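Glucokinase (Thermus thermophilus, PDB 3VOV) phosphorylates hexose sugars such as glucose, as a zinc-containing hexokinase of the ROK family. Local coordinates at residues Arg216-Gly228 with Gly254-Tyr266. Sequence-based numbering, arbitrary orientation. Where two conformers were deposited one is given.
Sequences RLVLQAARYVGIG and GYWEALLEAYRRY
Ile227 lays its CG1 over one face of the Tyr266 ring, 3.8 Å from the ring centroid to CG1 and shifted toward the CD2-CE2 rim, a CH-pi contact just past the C-terminal end of helix 253-265. With CG1 beside the backbone N (chi1 -67°) and the chain then extended, CD1 runs on over CE2 and CZ. At the other end of the contact, Tyr255 has its CG opposite the backbone N (chi1 170°), which swings the ring alongside helix 212-236. There Val218 CG1 meets the ring edge at CD1, and Ala222 CB presses obliquely on the same atom at 3.4 Å. Val225 CG1 packs against Leu259 CD1 at 3.6 Å, while Leu219 CD2 reaches Ala258 CB at the same distance. Between these ends the backbones run very close, the axes 7.1 Å apart and crossing at -37°. Gly226 allows this: any CB there would collide with Leu259 O and Ala262 CB. Two small residues, Ala222 and Gly226, four apart, thus form a GxxxG-like surface lined by CA-H...O contacts, Leu259 CA to Ala222 O at 3.4 Å and Tyr263 CA to Gly226 O at 3.5 Å. The Tyr263 hydroxyl hydrogen-bonds Pro273 O, and Leu259 and Tyr263 also pack on strand 240-244, which places helix 253-265 against a sheet of this ROK, actin-like ATPase fold, with helix 212-236 packed on it. Tyr266 OH hydrogen-bonds Glu174 OE2 of a third subunit, and its ring makes a cation-pi contact with Arg216 of a fourth; a leucine in its place would probably leave that carboxylate without its hydroxyl partner and Ile227 without its aromatic face. The interface relies on close apolar fit and weak CA-H...O contacts, with the hydroxyls of Tyr263 and Tyr266 carrying polar links outward.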
ATOM      1  N   ARG B 216       0.677  -7.391 -16.953  1.00 20.42           N
ATOM      2  CA  ARG B 216       0.722  -6.581 -15.760  1.00 20.70           C
ATOM      3  C   ARG B 216      -0.148  -7.163 -14.653  1.00 21.14           C
ATOM      4  O   ARG B 216       0.286  -7.358 -13.508  1.00 20.79           O
ATOM      5  CB  ARG B 216       0.289  -5.131 -16.067  1.00 19.69           C
ATOM      6  CG  ARG B 216       0.906  -4.099 -15.075  1.00 21.87           C
ATOM      7  CD  ARG B 216       0.256  -2.678 -15.197  1.00 19.06           C
ATOM      8  NE  ARG B 216       0.854  -1.701 -14.272  1.00 19.37           N
ATOM      9  CZ  ARG B 216       1.880  -0.898 -14.578  1.00 24.05           C
ATOM     10  NH1 ARG B 216       2.467  -0.945 -15.787  1.00 19.58           N
ATOM     11  NH2 ARG B 216       2.330  -0.044 -13.671  1.00 22.00           N
ATOM     12  N   LEU B 217      -1.391  -7.435 -15.023  1.00 21.14           N
ATOM     13  CA  LEU B 217      -2.449  -7.867 -14.112  1.00 21.56           C
ATOM     14  C   LEU B 217      -2.174  -9.272 -13.585  1.00 20.94           C
ATOM     15  O   LEU B 217      -2.310  -9.540 -12.382  1.00 19.73           O
ATOM     16  CB  LEU B 217      -3.765  -7.837 -14.936  1.00 22.68           C
ATOM     17  CG  LEU B 217      -5.120  -8.022 -14.319  1.00 24.72           C
ATOM     18  CD1 LEU B 217      -6.131  -7.546 -15.354  1.00 24.07           C
ATOM     19  CD2 LEU B 217      -5.304  -9.490 -13.984  1.00 22.72           C
ATOM     20  N   VAL B 218      -1.807 -10.179 -14.487  1.00 20.81           N
ATOM     21  CA  VAL B 218      -1.524 -11.579 -14.085  1.00 20.44           C
ATOM     22  C   VAL B 218      -0.304 -11.677 -13.147  1.00 21.28           C
ATOM     23  O   VAL B 218      -0.330 -12.368 -12.107  1.00 21.26           O
ATOM     24  CB  VAL B 218      -1.345 -12.501 -15.299  1.00 20.73           C
ATOM     25  CG1 VAL B 218      -0.851 -13.870 -14.882  1.00 19.13           C
ATOM     26  CG2 VAL B 218      -2.649 -12.672 -16.049  1.00 19.69           C
ATOM     27  N   LEU B 219       0.777 -10.997 -13.525  1.00 20.25           N
ATOM     28  CA  LEU B 219       1.987 -11.026 -12.712  1.00 19.14           C
ATOM     29  C   LEU B 219       1.802 -10.402 -11.336  1.00 18.22           C
ATOM     30  O   LEU B 219       2.418 -10.857 -10.384  1.00 18.39           O
ATOM     31  CB  LEU B 219       3.166 -10.343 -13.446  1.00 18.82           C
ATOM     32  CG  LEU B 219       3.642 -11.022 -14.723  1.00 20.27           C
ATOM     33  CD1 LEU B 219       4.763 -10.181 -15.395  1.00 22.32           C
ATOM     34  CD2 LEU B 219       4.092 -12.435 -14.496  1.00 22.66           C
ATOM     35  N   GLN B 220       1.025  -9.328 -11.246  1.00 18.24           N
ATOM     36  CA  GLN B 220       0.743  -8.707  -9.964  1.00 19.08           C
ATOM     37  C   GLN B 220      -0.003  -9.686  -9.042  1.00 18.55           C
ATOM     38  O   GLN B 220       0.305  -9.787  -7.854  1.00 17.01           O
ATOM     39  CB  GLN B 220      -0.044  -7.400 -10.124  1.00 19.41           C
ATOM     40  CG  GLN B 220      -0.682  -6.929  -8.808  1.00 20.22           C
ATOM     41  CD  GLN B 220      -1.322  -5.542  -8.904  1.00 21.32           C
ATOM     42  OE1 GLN B 220      -2.516  -5.357  -8.607  1.00 23.39           O
ATOM     43  NE2 GLN B 220      -0.535  -4.567  -9.310  1.00 18.54           N
ATOM     44  N   ALA B 221      -0.968 -10.411  -9.610  1.00 17.51           N
ATOM     45  CA  ALA B 221      -1.731 -11.420  -8.846  1.00 17.35           C
ATOM     46  C   ALA B 221      -0.823 -12.552  -8.415  1.00 17.08           C
ATOM     47  O   ALA B 221      -0.886 -13.023  -7.273  1.00 17.93           O
ATOM     48  CB  ALA B 221      -2.881 -11.973  -9.714  1.00 15.82           C
ATOM     49  N   ALA B 222       0.023 -13.034  -9.335  1.00 17.95           N
ATOM     50  CA  ALA B 222       1.032 -14.058  -8.973  1.00 16.49           C
ATOM     51  C   ALA B 222       1.947 -13.635  -7.810  1.00 16.40           C
ATOM     52  O   ALA B 222       2.184 -14.418  -6.877  1.00 16.95           O
ATOM     53  CB  ALA B 222       1.893 -14.480 -10.242  1.00 16.83           C
ATOM     54  N   ARG B 223       2.471 -12.415  -7.845  1.00 15.82           N
ATOM     55  CA  ARG B 223       3.301 -11.945  -6.734  1.00 16.68           C
ATOM     56  C   ARG B 223       2.546 -11.867  -5.382  1.00 16.48           C
ATOM     57  O   ARG B 223       3.153 -12.101  -4.340  1.00 16.07           O
ATOM     58  CB  ARG B 223       3.908 -10.559  -7.048  1.00 16.78           C
ATOM     59  CG  ARG B 223       4.901 -10.558  -8.287  1.00 19.60           C
ATOM     60  CD  ARG B 223       5.728  -9.266  -8.304  1.00 21.59           C
ATOM     61  NE  ARG B 223       4.861  -8.129  -8.547  1.00 24.81           N
ATOM     62  CZ  ARG B 223       4.424  -7.762  -9.751  1.00 24.85           C
ATOM     63  NH1 ARG B 223       4.825  -8.409 -10.848  1.00 24.45           N
ATOM     64  NH2 ARG B 223       3.615  -6.723  -9.848  1.00 20.98           N
ATOM     65  N   TYR B 224       1.271 -11.452  -5.390  1.00 15.95           N
ATOM     66  CA  TYR B 224       0.513 -11.378  -4.126  1.00 14.39           C
ATOM     67  C   TYR B 224       0.357 -12.759  -3.518  1.00 16.35           C
ATOM     68  O   TYR B 224       0.392 -12.914  -2.295  1.00 16.32           O
ATOM     69  CB  TYR B 224      -0.857 -10.728  -4.312  1.00 15.70           C
ATOM     70  CG  TYR B 224      -0.798  -9.193  -4.275  1.00 15.10           C
ATOM     71  CD1 TYR B 224      -0.281  -8.521  -3.159  1.00 16.62           C
ATOM     72  CD2 TYR B 224      -1.287  -8.447  -5.329  1.00 16.77           C
ATOM     73  CE1 TYR B 224      -0.260  -7.082  -3.111  1.00 18.05           C
ATOM     74  CE2 TYR B 224      -1.258  -7.038  -5.324  1.00 13.43           C
ATOM     75  CZ  TYR B 224      -0.721  -6.381  -4.237  1.00 16.84           C
ATOM     76  OH  TYR B 224      -0.727  -5.038  -4.254  1.00 16.96           O
ATOM     77  N   VAL B 225       0.215 -13.775  -4.370  1.00 16.13           N
ATOM     78  CA  VAL B 225       0.138 -15.155  -3.855  1.00 15.81           C
ATOM     79  C   VAL B 225       1.481 -15.510  -3.206  1.00 15.49           C
ATOM     80  O   VAL B 225       1.488 -16.018  -2.099  1.00 16.62           O
ATOM     81  CB  VAL B 225      -0.248 -16.171  -4.933  1.00 15.28           C
ATOM     82  CG1 VAL B 225      -0.164 -17.604  -4.345  1.00 15.95           C
ATOM     83  CG2 VAL B 225      -1.700 -15.874  -5.457  1.00 15.71           C
ATOM     84  N   GLY B 226       2.599 -15.205  -3.881  1.00 14.65           N
ATOM     85  CA  GLY B 226       3.922 -15.435  -3.324  1.00 16.06           C
ATOM     86  C   GLY B 226       4.133 -14.715  -2.009  1.00 15.52           C
ATOM     87  O   GLY B 226       4.694 -15.265  -1.030  1.00 15.55           O
ATOM     88  N   ILE B 227       3.702 -13.457  -1.964  1.00 14.98           N
ATOM     89  CA  ILE B 227       3.863 -12.681  -0.750  1.00 14.77           C
ATOM     90  C   ILE B 227       3.001 -13.249   0.373  1.00 14.69           C
ATOM     91  O   ILE B 227       3.443 -13.293   1.549  1.00 12.93           O
ATOM     92  CB  ILE B 227       3.495 -11.171  -0.976  1.00 15.56           C
ATOM     93  CG1 ILE B 227       4.515 -10.519  -1.917  1.00 15.07           C
ATOM     94  CG2 ILE B 227       3.451 -10.399   0.391  1.00 17.47           C
ATOM     95  CD1 ILE B 227       4.070  -9.077  -2.385  1.00 18.29           C
ATOM     96  N   GLY B 228       1.757 -13.621   0.051  1.00 13.36           N
ATOM     97  CA  GLY B 228       0.839 -14.102   1.103  1.00 14.42           C
ATOM     98  C   GLY B 228       1.330 -15.423   1.692  1.00 15.14           C
ATOM     99  O   GLY B 228       1.308 -15.618   2.894  1.00 17.14           O
ATOM    100  N   GLY B 254       4.874 -18.175 -16.927  1.00 30.12           N
ATOM    101  CA  GLY B 254       5.281 -16.891 -16.332  1.00 28.10           C
ATOM    102  C   GLY B 254       4.606 -16.627 -14.987  1.00 27.02           C
ATOM    103  O   GLY B 254       5.169 -15.920 -14.130  1.00 25.96           O
ATOM    104  N   TYR B 255       3.404 -17.193 -14.781  1.00 25.39           N
ATOM    105  CA  TYR B 255       2.660 -16.943 -13.530  1.00 24.61           C
ATOM    106  C   TYR B 255       3.385 -17.633 -12.395  1.00 23.89           C
ATOM    107  O   TYR B 255       3.700 -17.040 -11.397  1.00 22.61           O
ATOM    108  CB  TYR B 255       1.213 -17.445 -13.639  1.00 23.86           C
ATOM    109  CG  TYR B 255       0.412 -17.457 -12.332  1.00 23.05           C
ATOM    110  CD1 TYR B 255      -0.365 -16.340 -11.950  1.00 21.70           C
ATOM    111  CD2 TYR B 255       0.364 -18.602 -11.523  1.00 20.28           C
ATOM    112  CE1 TYR B 255      -1.121 -16.371 -10.778  1.00 22.31           C
ATOM    113  CE2 TYR B 255      -0.397 -18.625 -10.331  1.00 22.57           C
ATOM    114  CZ  TYR B 255      -1.141 -17.514  -9.987  1.00 20.75           C
ATOM    115  OH  TYR B 255      -1.853 -17.536  -8.814  1.00 21.92           O
ATOM    116  N   TRP B 256       3.702 -18.898 -12.603  1.00 24.43           N
ATOM    117  CA  TRP B 256       4.376 -19.693 -11.595  1.00 24.77           C
ATOM    118  C   TRP B 256       5.760 -19.139 -11.275  1.00 24.67           C
ATOM    119  O   TRP B 256       6.142 -19.043 -10.093  1.00 22.86           O
ATOM    120  CB  TRP B 256       4.414 -21.164 -12.005  1.00 25.50           C
ATOM    121  CG  TRP B 256       4.485 -22.044 -10.814  1.00 29.58           C
ATOM    122  CD1 TRP B 256       5.622 -22.378 -10.102  1.00 31.77           C
ATOM    123  CD2 TRP B 256       3.380 -22.659 -10.115  1.00 30.93           C
ATOM    124  NE1 TRP B 256       5.282 -23.186  -9.033  1.00 33.95           N
ATOM    125  CE2 TRP B 256       3.920 -23.357  -9.009  1.00 31.31           C
ATOM    126  CE3 TRP B 256       1.996 -22.728 -10.346  1.00 31.64           C
ATOM    127  CZ2 TRP B 256       3.123 -24.091  -8.125  1.00 31.56           C
ATOM    128  CZ3 TRP B 256       1.205 -23.477  -9.462  1.00 26.63           C
ATOM    129  CH2 TRP B 256       1.771 -24.132  -8.374  1.00 29.52           C
ATOM    130  N   GLU B 257       6.489 -18.693 -12.303  1.00 23.81           N
ATOM    131  CA  GLU B 257       7.812 -18.110 -12.078  1.00 24.96           C
ATOM    132  C   GLU B 257       7.756 -16.841 -11.208  1.00 23.19           C
ATOM    133  O   GLU B 257       8.564 -16.668 -10.290  1.00 23.53           O
ATOM    134  CB  GLU B 257       8.527 -17.797 -13.415  1.00 26.05           C
ATOM    135  CG  GLU B 257       8.646 -19.029 -14.349  1.00 31.87           C
ATOM    136  CD  GLU B 257       9.013 -18.704 -15.842  1.00 38.86           C
ATOM    137  OE1 GLU B 257       8.843 -17.553 -16.344  1.00 40.47           O
ATOM    138  OE2 GLU B 257       9.460 -19.663 -16.525  1.00 43.99           O
ATOM    139  N   ALA B 258       6.811 -15.951 -11.521  1.00 20.85           N
ATOM    140  CA  ALA B 258       6.670 -14.682 -10.822  1.00 19.00           C
ATOM    141  C   ALA B 258       6.230 -14.944  -9.396  1.00 17.71           C
ATOM    142  O   ALA B 258       6.684 -14.303  -8.496  1.00 16.86           O
ATOM    143  CB  ALA B 258       5.683 -13.787 -11.534  1.00 18.35           C
ATOM    144  N   LEU B 259       5.364 -15.920  -9.191  1.00 17.82           N
ATOM    145  CA  LEU B 259       4.905 -16.256  -7.862  1.00 18.39           C
ATOM    146  C   LEU B 259       6.063 -16.774  -6.997  1.00 19.04           C
ATOM    147  O   LEU B 259       6.246 -16.374  -5.861  1.00 18.45           O
ATOM    148  CB  LEU B 259       3.843 -17.337  -7.999  1.00 18.49           C
ATOM    149  CG  LEU B 259       3.070 -17.767  -6.785  1.00 19.24           C
ATOM    150  CD1 LEU B 259       1.726 -18.353  -7.331  1.00 19.43           C
ATOM    151  CD2 LEU B 259       3.857 -18.818  -6.006  1.00 21.06           C
ATOM    152  N   LEU B 260       6.802 -17.724  -7.530  1.00 20.14           N
ATOM    153  CA  LEU B 260       7.943 -18.287  -6.835  1.00 21.94           C
ATOM    154  C   LEU B 260       9.006 -17.248  -6.517  1.00 21.44           C
ATOM    155  O   LEU B 260       9.608 -17.285  -5.454  1.00 20.66           O
ATOM    156  CB  LEU B 260       8.578 -19.332  -7.732  1.00 23.12           C
ATOM    157  CG  LEU B 260       8.074 -20.735  -7.612  1.00 28.37           C
ATOM    158  CD1 LEU B 260       8.912 -21.568  -8.617  1.00 32.61           C
ATOM    159  CD2 LEU B 260       8.391 -21.143  -6.150  1.00 33.19           C
ATOM    160  N   GLU B 261       9.243 -16.333  -7.458  1.00 21.64           N
ATOM    161  CA  GLU B 261      10.213 -15.266  -7.219  0.50 21.66           C
ATOM    162  C   GLU B 261       9.747 -14.343  -6.068  1.00 21.59           C
ATOM    163  O   GLU B 261      10.558 -13.987  -5.196  1.00 19.85           O
ATOM    164  CB  GLU B 261      10.516 -14.494  -8.513  0.50 21.36           C
ATOM    165  CG  GLU B 261      11.503 -13.301  -8.369  0.50 22.81           C
ATOM    166  CD  GLU B 261      12.915 -13.675  -7.881  0.50 23.66           C
ATOM    167  OE1 GLU B 261      13.650 -12.733  -7.487  0.50 24.91           O
ATOM    168  OE2 GLU B 261      13.288 -14.878  -7.875  0.50 21.45           O
ATOM    169  N   ALA B 262       8.452 -14.005  -6.018  1.00 20.67           N
ATOM    170  CA  ALA B 262       7.938 -13.158  -4.901  1.00 20.37           C
ATOM    171  C   ALA B 262       8.074 -13.898  -3.550  1.00 19.52           C
ATOM    172  O   ALA B 262       8.486 -13.328  -2.546  1.00 18.54           O
ATOM    173  CB  ALA B 262       6.476 -12.710  -5.145  1.00 19.88           C
ATOM    174  N   TYR B 263       7.744 -15.187  -3.554  1.00 20.13           N
ATOM    175  CA  TYR B 263       7.858 -16.030  -2.340  1.00 18.47           C
ATOM    176  C   TYR B 263       9.324 -16.026  -1.854  1.00 19.69           C
ATOM    177  O   TYR B 263       9.603 -15.808  -0.669  1.00 18.54           O
ATOM    178  CB  TYR B 263       7.356 -17.440  -2.705  1.00 18.91           C
ATOM    179  CG  TYR B 263       7.464 -18.508  -1.607  1.00 18.54           C
ATOM    180  CD1 TYR B 263       6.528 -18.568  -0.572  1.00 20.01           C
ATOM    181  CD2 TYR B 263       8.464 -19.482  -1.659  1.00 18.16           C
ATOM    182  CE1 TYR B 263       6.630 -19.550   0.440  1.00 16.78           C
ATOM    183  CE2 TYR B 263       8.543 -20.481  -0.718  1.00 18.26           C
ATOM    184  CZ  TYR B 263       7.627 -20.514   0.321  1.00 18.27           C
ATOM    185  OH  TYR B 263       7.739 -21.510   1.268  1.00 19.62           O
ATOM    186  N   ARG B 264      10.268 -16.236  -2.779  1.00 19.36           N
ATOM    187  CA  ARG B 264      11.687 -16.185  -2.403  1.00 21.04           C
ATOM    188  C   ARG B 264      12.126 -14.800  -1.920  1.00 19.48           C
ATOM    189  O   ARG B 264      12.804 -14.704  -0.897  1.00 19.48           O
ATOM    190  CB  ARG B 264      12.548 -16.628  -3.561  1.00 22.03           C
ATOM    191  CG  ARG B 264      12.419 -18.137  -3.754  1.00 26.52           C
ATOM    192  CD  ARG B 264      13.332 -18.582  -4.878  1.00 34.72           C
ATOM    193  NE  ARG B 264      13.252 -20.027  -5.063  1.00 37.42           N
ATOM    194  CZ  ARG B 264      13.209 -20.613  -6.257  1.00 42.44           C
ATOM    195  NH1 ARG B 264      13.189 -19.860  -7.359  1.00 40.10           N
ATOM    196  NH2 ARG B 264      13.140 -21.944  -6.339  1.00 43.01           N
ATOM    197  N   ARG B 265      11.725 -13.738  -2.625  1.00 19.82           N
ATOM    198  CA  ARG B 265      12.016 -12.372  -2.143  1.00 19.92           C
ATOM    199  C   ARG B 265      11.440 -12.052  -0.754  1.00 19.45           C
ATOM    200  O   ARG B 265      11.995 -11.216  -0.041  1.00 20.69           O
ATOM    201  CB  ARG B 265      11.484 -11.297  -3.107  1.00 20.53           C
ATOM    202  CG  ARG B 265      12.320 -11.240  -4.444  1.00 22.36           C
ATOM    203  CD  ARG B 265      11.989  -9.966  -5.238  1.00 25.97           C
ATOM    204  NE  ARG B 265      12.476  -8.744  -4.576  1.00 30.89           N
ATOM    205  CZ  ARG B 265      11.713  -7.820  -3.991  1.00 30.83           C
ATOM    206  NH1 ARG B 265      10.371  -7.948  -3.948  1.00 28.43           N
ATOM    207  NH2 ARG B 265      12.300  -6.745  -3.452  1.00 31.28           N
ATOM    208  N   TYR B 266      10.289 -12.636  -0.408  1.00 18.70           N
ATOM    209  CA  TYR B 266       9.668 -12.382   0.924  1.00 17.35           C
ATOM    210  C   TYR B 266      10.072 -13.399   1.980  1.00 18.57           C
ATOM    211  O   TYR B 266       9.448 -13.480   3.093  1.00 17.96           O
ATOM    212  CB  TYR B 266       8.144 -12.175   0.809  1.00 18.09           C
ATOM    213  CG  TYR B 266       7.868 -10.733   0.337  1.00 17.78           C
ATOM    214  CD1 TYR B 266       7.574  -9.712   1.258  1.00 18.37           C
ATOM    215  CD2 TYR B 266       8.022 -10.389  -0.988  1.00 18.33           C
ATOM    216  CE1 TYR B 266       7.341  -8.384   0.825  1.00 18.56           C
ATOM    217  CE2 TYR B 266       7.835  -9.081  -1.434  1.00 17.12           C
ATOM    218  CZ  TYR B 266       7.504  -8.089  -0.542  1.00 19.97           C
ATOM    219  OH  TYR B 266       7.283  -6.804  -1.016  1.00 20.13           O
TER